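Local coordinates for periplasmic binding protein (Veillonella parvula, PDB 4MO9) that probably captures a solute such as an iron-siderophore complex in the periplasm and hands it to an ABC transporter, as TroA-like binding proteins do, at residues A[51-56]-A[350-355]; A[179-184]-A[325-330]; A[346-351]-A[358-363]. All coordinates share one frame; numbering follows the deposited sequence.

In the fold
From the N terminus, segment 51-56 on helix 52-59 opens the longest loop, which interaction 1 closes almost 300 residues later on helix 344-355. Interaction 2 is nested inside it, joining helix 171-194 to helix 324-334. Interaction 3 comes after interaction 2 and starts where interaction 1 ends, Glu350 and Phe351 belonging to both; it folds the chain beyond helix 344-355 back on that helix, ahead of strand 365-367. Helix 344-355 is thus shared by interactions 1 and 3, and interaction 2 packs against it. Phe351 and Phe355 pack against Phe180 of helix 171-194, Glu328 OE1 lies at probable hydrogen-bonding distance from Thr347 OG1, and Phe358 reaches Phe52, so the three contacts form one continuous body.

Interaction 1 of 3, residues A[51-56]-A[350-355]; sequences PFFTIS and EFYDKF
Helix 52-59, which follows strand 41-42 of the four-stranded parallel sheet, meets helix 344-355, late in the chain, through Phe53 and Tyr352, in the bilobal fold of TroA-like binding proteins. The contact is buried but light. The Tyr352 hydroxyl comes 4.1 Å from CE2 of Phe53, reaching that ring at a slant. A first torsion of -87° swings the tyrosine out from its helix, so that the end of the ring arrives nearer to Phe53 than its root does. Beside this pair the backbones make their own approach: the carbonyl oxygens of Ser56 and Phe355 lie 3.6 Å apart, and as two acceptors they only abut. The hydroxyl of Ser56 is turned back on its own helix, OG bonding to Phe52 O at 2.9 Å from above the carbonyl plane, 39° out of it. Because Ser56 N also donates to Phe52 O, that oxygen is gripped twice, and OG is held over one face of the Phe52 ring, toward its rim. On the other helix Phe355 CD2 lies over a face of the Phe351 ring. Around the contact, Phe53 meets Phe322, Tyr352 touches Phe278, Ile55 packs on helix 154-168 and on Phe120 of strand 118-122, and Phe351 and Phe355 rest on Ile177 of helix 171-194.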
loop_
_atom_site.group_PDB
_atom_site.type_symbol
_atom_site.label_atom_id
_atom_site.label_comp_id
_atom_site.label_asym_id
_atom_site.label_seq_id
_atom_site.Cartn_x
_atom_site.Cartn_y
_atom_site.Cartn_z
ATOM N N PRO A 51 -4.887 7.894 5.916
ATOM C CA PRO A 51 -5.391 8.830 4.895
ATOM C C PRO A 51 -4.324 9.676 4.176
ATOM O O PRO A 51 -4.675 10.319 3.192
ATOM C CB PRO A 51 -6.307 9.753 5.706
ATOM C CG PRO A 51 -5.665 9.775 7.069
ATOM C CD PRO A 51 -5.222 8.337 7.283
ATOM N N PHE A 52 -3.068 9.669 4.628
ATOM C CA PHE A 52 -2.064 10.607 4.090
ATOM C C PHE A 52 -2.030 10.754 2.569
ATOM O O PHE A 52 -2.128 11.868 2.040
ATOM C CB PHE A 52 -0.655 10.274 4.588
ATOM C CG PHE A 52 0.412 11.127 3.954
ATOM C CD1 PHE A 52 1.195 10.632 2.912
ATOM C CD2 PHE A 52 0.615 12.437 4.384
ATOM C CE1 PHE A 52 2.169 11.427 2.318
ATOM C CE2 PHE A 52 1.590 13.241 3.794
ATOM C CZ PHE A 52 2.367 12.728 2.755
ATOM N N PHE A 53 -1.865 9.646 1.850
ATOM C CA PHE A 53 -1.791 9.732 0.390
ATOM C C PHE A 53 -3.106 10.207 -0.214
ATOM O O PHE A 53 -3.107 10.955 -1.191
ATOM C CB PHE A 53 -1.396 8.394 -0.223
ATOM C CG PHE A 53 0.089 8.213 -0.362
ATOM C CD1 PHE A 53 0.732 7.170 0.281
ATOM C CD2 PHE A 53 0.838 9.089 -1.132
ATOM C CE1 PHE A 53 2.104 6.996 0.158
ATOM C CE2 PHE A 53 2.215 8.916 -1.264
ATOM C CZ PHE A 53 2.843 7.874 -0.617
ATOM N N THR A 54 -4.229 9.766 0.345
ATOM C CA THR A 54 -5.528 10.263 -0.130
ATOM C C THR A 54 -5.661 11.767 0.099
ATOM O O THR A 54 -6.071 12.520 -0.802
ATOM C CB THR A 54 -6.684 9.501 0.528
ATOM O OG1 THR A 54 -6.469 8.088 0.343
ATOM C CG2 THR A 54 -8.027 9.903 -0.087
ATOM N N ILE A 55 -5.302 12.220 1.295
ATOM C CA ILE A 55 -5.393 13.645 1.596
ATOM C C ILE A 55 -4.499 14.459 0.655
ATOM O O ILE A 55 -4.928 15.492 0.120
ATOM C CB ILE A 55 -5.079 13.925 3.086
ATOM C CG1 ILE A 55 -6.148 13.273 3.965
ATOM C CG2 ILE A 55 -4.992 15.415 3.358
ATOM C CD1 ILE A 55 -5.925 13.445 5.496
ATOM N N SER A 56 -3.275 13.982 0.417
ATOM C CA SER A 56 -2.356 14.689 -0.470
ATOM C C SER A 56 -2.936 14.744 -1.876
ATOM O O SER A 56 -2.807 15.748 -2.569
ATOM C CB SER A 56 -0.993 13.995 -0.501
ATOM O OG SER A 56 -0.449 13.876 0.801
ATOM N N GLU A 350 0.893 8.174 -13.527
ATOM C CA GLU A 350 -0.251 9.022 -13.827
ATOM C C GLU A 350 -0.986 9.436 -12.549
ATOM O O GLU A 350 -1.467 10.573 -12.449
ATOM C CB GLU A 350 -1.195 8.319 -14.801
ATOM C CG GLU A 350 -2.290 9.208 -15.361
ATOM C CD GLU A 350 -3.101 8.514 -16.437
ATOM O OE1 GLU A 350 -2.657 7.447 -16.930
ATOM O OE2 GLU A 350 -4.182 9.040 -16.786
ATOM N N PHE A 351 -1.060 8.533 -11.569
ATOM C CA PHE A 351 -1.683 8.891 -10.294
ATOM C C PHE A 351 -0.898 10.045 -9.676
ATOM O O PHE A 351 -1.484 11.025 -9.204
ATOM C CB PHE A 351 -1.761 7.700 -9.325
ATOM C CG PHE A 351 -2.484 8.021 -8.052
ATOM C CD1 PHE A 351 -3.830 7.721 -7.912
ATOM C CD2 PHE A 351 -1.828 8.652 -7.003
ATOM C CE1 PHE A 351 -4.519 8.051 -6.732
ATOM C CE2 PHE A 351 -2.505 8.991 -5.827
ATOM C CZ PHE A 351 -3.842 8.688 -5.688
ATOM N N TYR A 352 0.428 9.939 -9.677
ATOM C CA TYR A 352 1.253 11.049 -9.190
ATOM C C TYR A 352 1.037 12.319 -10.014
ATOM O O TYR A 352 0.763 13.387 -9.448
ATOM C CB TYR A 352 2.743 10.690 -9.206
ATOM C CG TYR A 352 3.240 9.993 -7.959
ATOM C CD1 TYR A 352 2.949 8.654 -7.726
ATOM C CD2 TYR A 352 4.014 10.671 -7.025
ATOM C CE1 TYR A 352 3.402 8.003 -6.582
ATOM C CE2 TYR A 352 4.466 10.040 -5.872
ATOM C CZ TYR A 352 4.169 8.701 -5.659
ATOM O OH TYR A 352 4.619 8.065 -4.511
ATOM N N ASP A 353 1.193 12.212 -11.336
ATOM C CA ASP A 353 1.064 13.373 -12.228
ATOM C C ASP A 353 -0.276 14.091 -12.044
ATOM O O ASP A 353 -0.330 15.320 -11.964
ATOM C CB ASP A 353 1.205 12.953 -13.698
ATOM C CG ASP A 353 2.641 12.615 -14.094
ATOM O OD1 ASP A 353 3.590 12.989 -13.367
ATOM O OD2 ASP A 353 2.815 11.973 -15.153
ATOM N N LYS A 354 -1.353 13.315 -11.965
ATOM C CA LYS A 354 -2.706 13.870 -11.878
ATOM C C LYS A 354 -3.085 14.453 -10.519
ATOM O O LYS A 354 -3.735 15.505 -10.464
ATOM C CB LYS A 354 -3.755 12.823 -12.276
ATOM C CG LYS A 354 -3.976 12.680 -13.777
ATOM C CD LYS A 354 -4.940 11.531 -14.099
ATOM C CE LYS A 354 -6.342 11.782 -13.537
ATOM N NZ LYS A 354 -7.067 12.880 -14.240
ATOM N N PHE A 355 -2.697 13.783 -9.429
ATOM C CA PHE A 355 -3.257 14.107 -8.104
ATOM C C PHE A 355 -2.261 14.549 -7.031
ATOM O O PHE A 355 -2.595 15.379 -6.183
ATOM C CB PHE A 355 -4.033 12.909 -7.555
ATOM C CG PHE A 355 -5.124 12.429 -8.461
ATOM C CD1 PHE A 355 -6.168 13.272 -8.816
ATOM C CD2 PHE A 355 -5.116 11.125 -8.946
ATOM C CE1 PHE A 355 -7.183 12.831 -9.652
ATOM C CE2 PHE A 355 -6.137 10.676 -9.780
ATOM C CZ PHE A 355 -7.168 11.533 -10.131
#

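Interaction 2 of 3, residues A[179-184]-A[325-330]; sequences KFYTNR and AVFEYL
Tyr181 and Phe327 form the close aromatic end of the packing between helix 171-194 and helix 324-334. With CG anti to its backbone N (chi1 -175°), Tyr181 reaches across until its OH lies 3.5 Å from Phe327 CE1, slanting in on that ring; the same hydroxyl is hydrogen-bonded to Asp323. The other end is held less directly, through one bridging water, and Arg184 there is partly exposed. Glu328 OE2 lies against the aliphatic part of Arg184, 3.4 Å from CG, and its distance of 4.2 Å from Arg184 NE is too long for a salt bridge; the carboxylate and guanidinium planes are turned 51° apart. Arg184 NH1 donates to Phe180 O at 3.1 Å, 155° at the hydrogen, and lies over the rim of the Phe180 ring, while NE and NH2 make weak contacts with Thr347 and Glu350. The water donates to Arg184 O at 3.0 Å and to Glu328 OE2 at 2.6 Å. Glu328 OE1 probably bonds to Thr347 OG1, though the modelled separation is unusually short. Helix 324-334 packs in turn against helix 224-230, through Phe327 on Leu227 and Met230, while helix 344-355 meets Phe180 and Ala325 through Thr347.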
loop_
_atom_site.group_PDB
_atom_site.type_symbol
_atom_site.label_atom_id
_atom_site.label_comp_id
_atom_site.label_asym_id
_atom_site.label_seq_id
_atom_site.Cartn_x
_atom_site.Cartn_y
_atom_site.Cartn_z
ATOM N N LYS A 179 -12.955 7.256 -9.627
ATOM C CA LYS A 179 -13.162 6.763 -10.986
ATOM C C LYS A 179 -11.849 6.295 -11.595
ATOM O O LYS A 179 -11.815 5.291 -12.313
ATOM C CB LYS A 179 -13.835 7.827 -11.861
ATOM C CG LYS A 179 -15.306 8.050 -11.511
ATOM C CD LYS A 179 -15.894 9.167 -12.349
ATOM C CE LYS A 179 -17.359 9.409 -11.982
ATOM N NZ LYS A 179 -17.928 10.480 -12.837
ATOM N N PHE A 180 -10.766 7.017 -11.316
ATOM C CA PHE A 180 -9.435 6.590 -11.769
ATOM C C PHE A 180 -9.146 5.186 -11.261
ATOM O O PHE A 180 -8.654 4.317 -12.002
ATOM C CB PHE A 180 -8.366 7.554 -11.233
ATOM C CG PHE A 180 -6.951 7.163 -11.582
ATOM C CD1 PHE A 180 -6.305 7.757 -12.667
ATOM C CD2 PHE A 180 -6.261 6.225 -10.823
ATOM C CE1 PHE A 180 -4.985 7.406 -12.993
ATOM C CE2 PHE A 180 -4.941 5.872 -11.145
ATOM C CZ PHE A 180 -4.309 6.464 -12.234
ATOM N N TYR A 181 -9.412 4.977 -9.975
ATOM C CA TYR A 181 -9.159 3.696 -9.326
ATOM C C TYR A 181 -10.086 2.627 -9.890
ATOM O O TYR A 181 -9.647 1.498 -10.207
ATOM C CB TYR A 181 -9.395 3.804 -7.815
ATOM C CG TYR A 181 -9.038 2.535 -7.076
ATOM C CD1 TYR A 181 -7.734 2.311 -6.633
ATOM C CD2 TYR A 181 -9.992 1.551 -6.834
ATOM C CE1 TYR A 181 -7.392 1.141 -5.966
ATOM C CE2 TYR A 181 -9.666 0.381 -6.160
ATOM C CZ TYR A 181 -8.364 0.181 -5.731
ATOM O OH TYR A 181 -8.029 -0.991 -5.072
ATOM N N THR A 182 -11.365 2.985 -9.991
ATOM C CA THR A 182 -12.410 2.067 -10.432
ATOM C C THR A 182 -12.226 1.634 -11.885
ATOM O O THR A 182 -12.403 0.437 -12.182
ATOM C CB THR A 182 -13.825 2.686 -10.240
ATOM O OG1 THR A 182 -13.996 3.046 -8.863
ATOM C CG2 THR A 182 -14.930 1.695 -10.634
ATOM N N ASN A 183 -11.911 2.575 -12.790
ATOM C CA ASN A 183 -11.673 2.229 -14.198
ATOM C C ASN A 183 -10.698 1.055 -14.273
ATOM O O ASN A 183 -10.893 0.108 -15.035
ATOM C CB ASN A 183 -11.042 3.389 -15.006
ATOM C CG ASN A 183 -11.927 4.631 -15.105
ATOM O OD1 ASN A 183 -13.146 4.581 -14.887
ATOM N ND2 ASN A 183 -11.302 5.769 -15.440
ATOM N N ARG A 184 -9.642 1.129 -13.474
ATOM C CA ARG A 184 -8.510 0.207 -13.631
ATOM C C ARG A 184 -8.717 -1.126 -12.933
ATOM O O ARG A 184 -8.442 -2.190 -13.505
ATOM C CB ARG A 184 -7.224 0.881 -13.152
ATOM C CG ARG A 184 -6.806 2.007 -14.083
ATOM C CD ARG A 184 -5.768 2.911 -13.474
ATOM N NE ARG A 184 -5.222 3.794 -14.503
ATOM C CZ ARG A 184 -5.849 4.877 -14.957
ATOM N NH1 ARG A 184 -7.030 5.218 -14.458
ATOM N NH2 ARG A 184 -5.291 5.620 -15.903
ATOM N N ALA A 325 -2.521 0.146 -9.432
ATOM C CA ALA A 325 -1.318 -0.239 -10.174
ATOM C C ALA A 325 -0.841 -1.644 -9.805
ATOM O O ALA A 325 -0.238 -2.342 -10.636
ATOM C CB ALA A 325 -0.206 0.773 -9.952
ATOM N N VAL A 326 -1.080 -2.053 -8.563
ATOM C CA VAL A 326 -0.669 -3.390 -8.129
ATOM C C VAL A 326 -1.586 -4.440 -8.747
ATOM O O VAL A 326 -1.124 -5.492 -9.200
ATOM C CB VAL A 326 -0.709 -3.529 -6.604
ATOM C CG1 VAL A 326 -0.330 -4.940 -6.193
ATOM C CG2 VAL A 326 0.243 -2.530 -5.959
ATOM N N PHE A 327 -2.885 -4.156 -8.761
ATOM C CA PHE A 327 -3.853 -5.046 -9.414
ATOM C C PHE A 327 -3.442 -5.262 -10.869
ATOM O O PHE A 327 -3.431 -6.393 -11.360
ATOM C CB PHE A 327 -5.276 -4.450 -9.357
ATOM C CG PHE A 327 -6.009 -4.702 -8.061
ATOM C CD1 PHE A 327 -5.846 -3.846 -6.977
ATOM C CD2 PHE A 327 -6.902 -5.765 -7.941
ATOM C CE1 PHE A 327 -6.540 -4.054 -5.783
ATOM C CE2 PHE A 327 -7.613 -5.986 -6.739
ATOM C CZ PHE A 327 -7.433 -5.120 -5.661
ATOM N N GLU A 328 -3.088 -4.175 -11.551
ATOM C CA GLU A 328 -2.659 -4.255 -12.947
ATOM C C GLU A 328 -1.349 -5.023 -13.116
ATOM O O GLU A 328 -1.214 -5.855 -14.020
ATOM C CB GLU A 328 -2.511 -2.851 -13.531
ATOM C CG GLU A 328 -3.832 -2.092 -13.704
ATOM C CD GLU A 328 -3.627 -0.771 -14.414
ATOM O OE1 GLU A 328 -2.536 -0.170 -14.247
ATOM O OE2 GLU A 328 -4.535 -0.336 -15.157
ATOM N N TYR A 329 -0.385 -4.755 -12.241
ATOM C CA TYR A 329 0.921 -5.432 -12.332
ATOM C C TYR A 329 0.798 -6.935 -12.144
ATOM O O TYR A 329 1.436 -7.713 -12.854
ATOM C CB TYR A 329 1.891 -4.874 -11.290
ATOM C CG TYR A 329 3.290 -5.426 -11.438
ATOM C CD1 TYR A 329 3.823 -6.310 -10.507
ATOM C CD2 TYR A 329 4.076 -5.068 -12.525
ATOM C CE1 TYR A 329 5.116 -6.813 -10.651
ATOM C CE2 TYR A 329 5.369 -5.566 -12.681
ATOM C CZ TYR A 329 5.880 -6.437 -11.744
ATOM O OH TYR A 329 7.166 -6.926 -11.909
ATOM N N LEU A 330 -0.018 -7.355 -11.183
ATOM C CA LEU A 330 -0.160 -8.785 -10.922
ATOM C C LEU A 330 -0.854 -9.474 -12.095
ATOM O O LEU A 330 -0.397 -10.509 -12.563
ATOM C CB LEU A 330 -0.929 -9.032 -9.625
ATOM C CG LEU A 330 -0.207 -8.681 -8.327
ATOM C CD1 LEU A 330 -1.197 -8.703 -7.168
ATOM C CD2 LEU A 330 0.945 -9.654 -8.074
HETATM O O HOH W 1 -6.678 -1.601 -15.864
#

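Interaction 3 of 3, residues A[346-351]-A[358-363]; sequences ATLKEF and FSYSGI
Tyr360 lays one face of its ring over Lys349 CA and the first methylenes of its side chain, in a CH-pi contact where the loop before strand 365-367 runs back along helix 344-355. Lys349 CA stands 3.8 Å from the ring centroid, 8° off the ring normal and so nearly above the middle of the face. The methylenes carry the overlap outward: CB is 3.7 Å from Tyr360 CE2, and CG is 3.6 Å from CD2 of the same ring. With its CG anti to the backbone N (chi1 176°) the lysine runs extended across one side of the ring and bends only at its last torsion, where NZ is directed to a long, weak ion pair with Asp353. Aliphatic carbons rather than the ammonium thus face the aromatic ring. Tyr360 also has CG anti to its N, which sends the ring from the loop to the helix. With the ring cut back to an alanine here, the Lys349 methylenes and Leu348 would probably lose their aromatic partner, and the lysine chain could turn more freely. The loop is also held by its neighbours: Trp364 meets the Tyr360 ring, Phe358 stacks on Phe85, and Ser359 bonds to Glu88 and His84 of helix 79-88. Tyr360 CB itself rests 3.7 Å from Tyr352 CB, one turn further along the helix from Leu348. Leu348 comes at the ring from its edge, near the ring plane, with CD2 4.0 Å from Tyr360 CE1.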
loop_
_atom_site.group_PDB
_atom_site.type_symbol
_atom_site.label_atom_id
_atom_site.label_comp_id
_atom_site.label_asym_id
_atom_site.label_seq_id
_atom_site.Cartn_x
_atom_site.Cartn_y
_atom_site.Cartn_z
ATOM N N ALA A 346 2.852 3.146 -15.829
ATOM C CA ALA A 346 2.200 4.365 -16.296
ATOM C C ALA A 346 1.027 4.736 -15.387
ATOM O O ALA A 346 0.767 5.926 -15.151
ATOM C CB ALA A 346 1.744 4.197 -17.731
ATOM N N THR A 347 0.320 3.733 -14.867
ATOM C CA THR A 347 -0.780 3.995 -13.923
ATOM C C THR A 347 -0.293 4.681 -12.646
ATOM O O THR A 347 -0.898 5.657 -12.191
ATOM C CB THR A 347 -1.500 2.694 -13.542
ATOM O OG1 THR A 347 -2.212 2.200 -14.690
ATOM C CG2 THR A 347 -2.467 2.937 -12.388
ATOM N N LEU A 348 0.796 4.176 -12.063
ATOM C CA LEU A 348 1.346 4.790 -10.856
ATOM C C LEU A 348 1.822 6.212 -11.155
ATOM O O LEU A 348 1.462 7.158 -10.438
ATOM C CB LEU A 348 2.485 3.942 -10.265
ATOM C CG LEU A 348 3.047 4.396 -8.910
ATOM C CD1 LEU A 348 1.959 4.409 -7.824
ATOM C CD2 LEU A 348 4.222 3.535 -8.478
ATOM N N LYS A 349 2.618 6.360 -12.213
ATOM C CA LYS A 349 3.104 7.679 -12.638
ATOM C C LYS A 349 1.942 8.657 -12.873
ATOM O O LYS A 349 1.989 9.823 -12.456
ATOM C CB LYS A 349 3.965 7.551 -13.909
ATOM C CG LYS A 349 4.416 8.891 -14.465
ATOM C CD LYS A 349 5.260 8.757 -15.723
ATOM C CE LYS A 349 5.514 10.132 -16.314
ATOM N NZ LYS A 349 6.130 11.046 -15.314
ATOM N N GLU A 350 0.893 8.174 -13.527
ATOM C CA GLU A 350 -0.251 9.022 -13.827
ATOM C C GLU A 350 -0.986 9.436 -12.549
ATOM O O GLU A 350 -1.467 10.573 -12.449
ATOM C CB GLU A 350 -1.195 8.319 -14.801
ATOM C CG GLU A 350 -2.290 9.208 -15.361
ATOM C CD GLU A 350 -3.101 8.514 -16.437
ATOM O OE1 GLU A 350 -2.657 7.447 -16.930
ATOM O OE2 GLU A 350 -4.182 9.040 -16.786
ATOM N N PHE A 351 -1.060 8.533 -11.569
ATOM C CA PHE A 351 -1.683 8.891 -10.294
ATOM C C PHE A 351 -0.898 10.045 -9.676
ATOM O O PHE A 351 -1.484 11.025 -9.204
ATOM C CB PHE A 351 -1.761 7.700 -9.325
ATOM C CG PHE A 351 -2.484 8.021 -8.052
ATOM C CD1 PHE A 351 -3.830 7.721 -7.912
ATOM C CD2 PHE A 351 -1.828 8.652 -7.003
ATOM C CE1 PHE A 351 -4.519 8.051 -6.732
ATOM C CE2 PHE A 351 -2.505 8.991 -5.827
ATOM C CZ PHE A 351 -3.842 8.688 -5.688
ATOM N N PHE A 358 3.677 15.637 -5.091
ATOM C CA PHE A 358 5.060 15.153 -5.062
ATOM C C PHE A 358 5.433 14.620 -6.445
ATOM O O PHE A 358 4.596 14.000 -7.110
ATOM C CB PHE A 358 5.212 14.045 -4.010
ATOM C CG PHE A 358 4.568 14.374 -2.681
ATOM C CD1 PHE A 358 5.062 15.402 -1.888
ATOM C CD2 PHE A 358 3.477 13.648 -2.225
ATOM C CE1 PHE A 358 4.469 15.708 -0.667
ATOM C CE2 PHE A 358 2.876 13.944 -1.009
ATOM C CZ PHE A 358 3.374 14.979 -0.227
ATOM N N SER A 359 6.667 14.854 -6.890
ATOM C CA SER A 359 7.072 14.411 -8.221
ATOM C C SER A 359 7.269 12.898 -8.266
ATOM O O SER A 359 7.761 12.284 -7.309
ATOM C CB SER A 359 8.361 15.106 -8.660
ATOM O OG SER A 359 9.432 14.768 -7.794
ATOM N N TYR A 360 6.873 12.290 -9.378
ATOM C CA TYR A 360 7.099 10.868 -9.559
ATOM C C TYR A 360 8.559 10.600 -9.925
ATOM O O TYR A 360 9.137 11.337 -10.724
ATOM C CB TYR A 360 6.182 10.315 -10.650
ATOM C CG TYR A 360 6.409 8.846 -10.919
ATOM C CD1 TYR A 360 5.983 7.884 -10.014
ATOM C CD2 TYR A 360 7.059 8.424 -12.071
ATOM C CE1 TYR A 360 6.189 6.537 -10.246
ATOM C CE2 TYR A 360 7.272 7.080 -12.317
ATOM C CZ TYR A 360 6.832 6.141 -11.401
ATOM O OH TYR A 360 7.052 4.799 -11.648
ATOM N N SER A 361 9.141 9.563 -9.320
ATOM C CA SER A 361 10.453 9.029 -9.716
ATOM C C SER A 361 10.718 7.705 -8.994
ATOM O O SER A 361 9.859 7.211 -8.261
ATOM C CB SER A 361 11.588 10.012 -9.429
ATOM O OG SER A 361 11.807 10.120 -8.041
ATOM N N GLY A 362 11.892 7.122 -9.212
ATOM C CA GLY A 362 12.239 5.868 -8.564
ATOM C C GLY A 362 11.793 4.649 -9.354
ATOM O O GLY A 362 11.345 4.779 -10.497
ATOM N N ILE A 363 11.904 3.469 -8.742
ATOM C CA ILE A 363 11.621 2.193 -9.407
ATOM C C ILE A 363 10.661 1.378 -8.544
ATOM O O ILE A 363 10.927 1.158 -7.361
ATOM C CB ILE A 363 12.917 1.374 -9.606
ATOM C CG1 ILE A 363 14.008 2.221 -10.275
ATOM C CG2 ILE A 363 12.630 0.079 -10.375
ATOM C CD1 ILE A 363 13.811 2.426 -11.757
#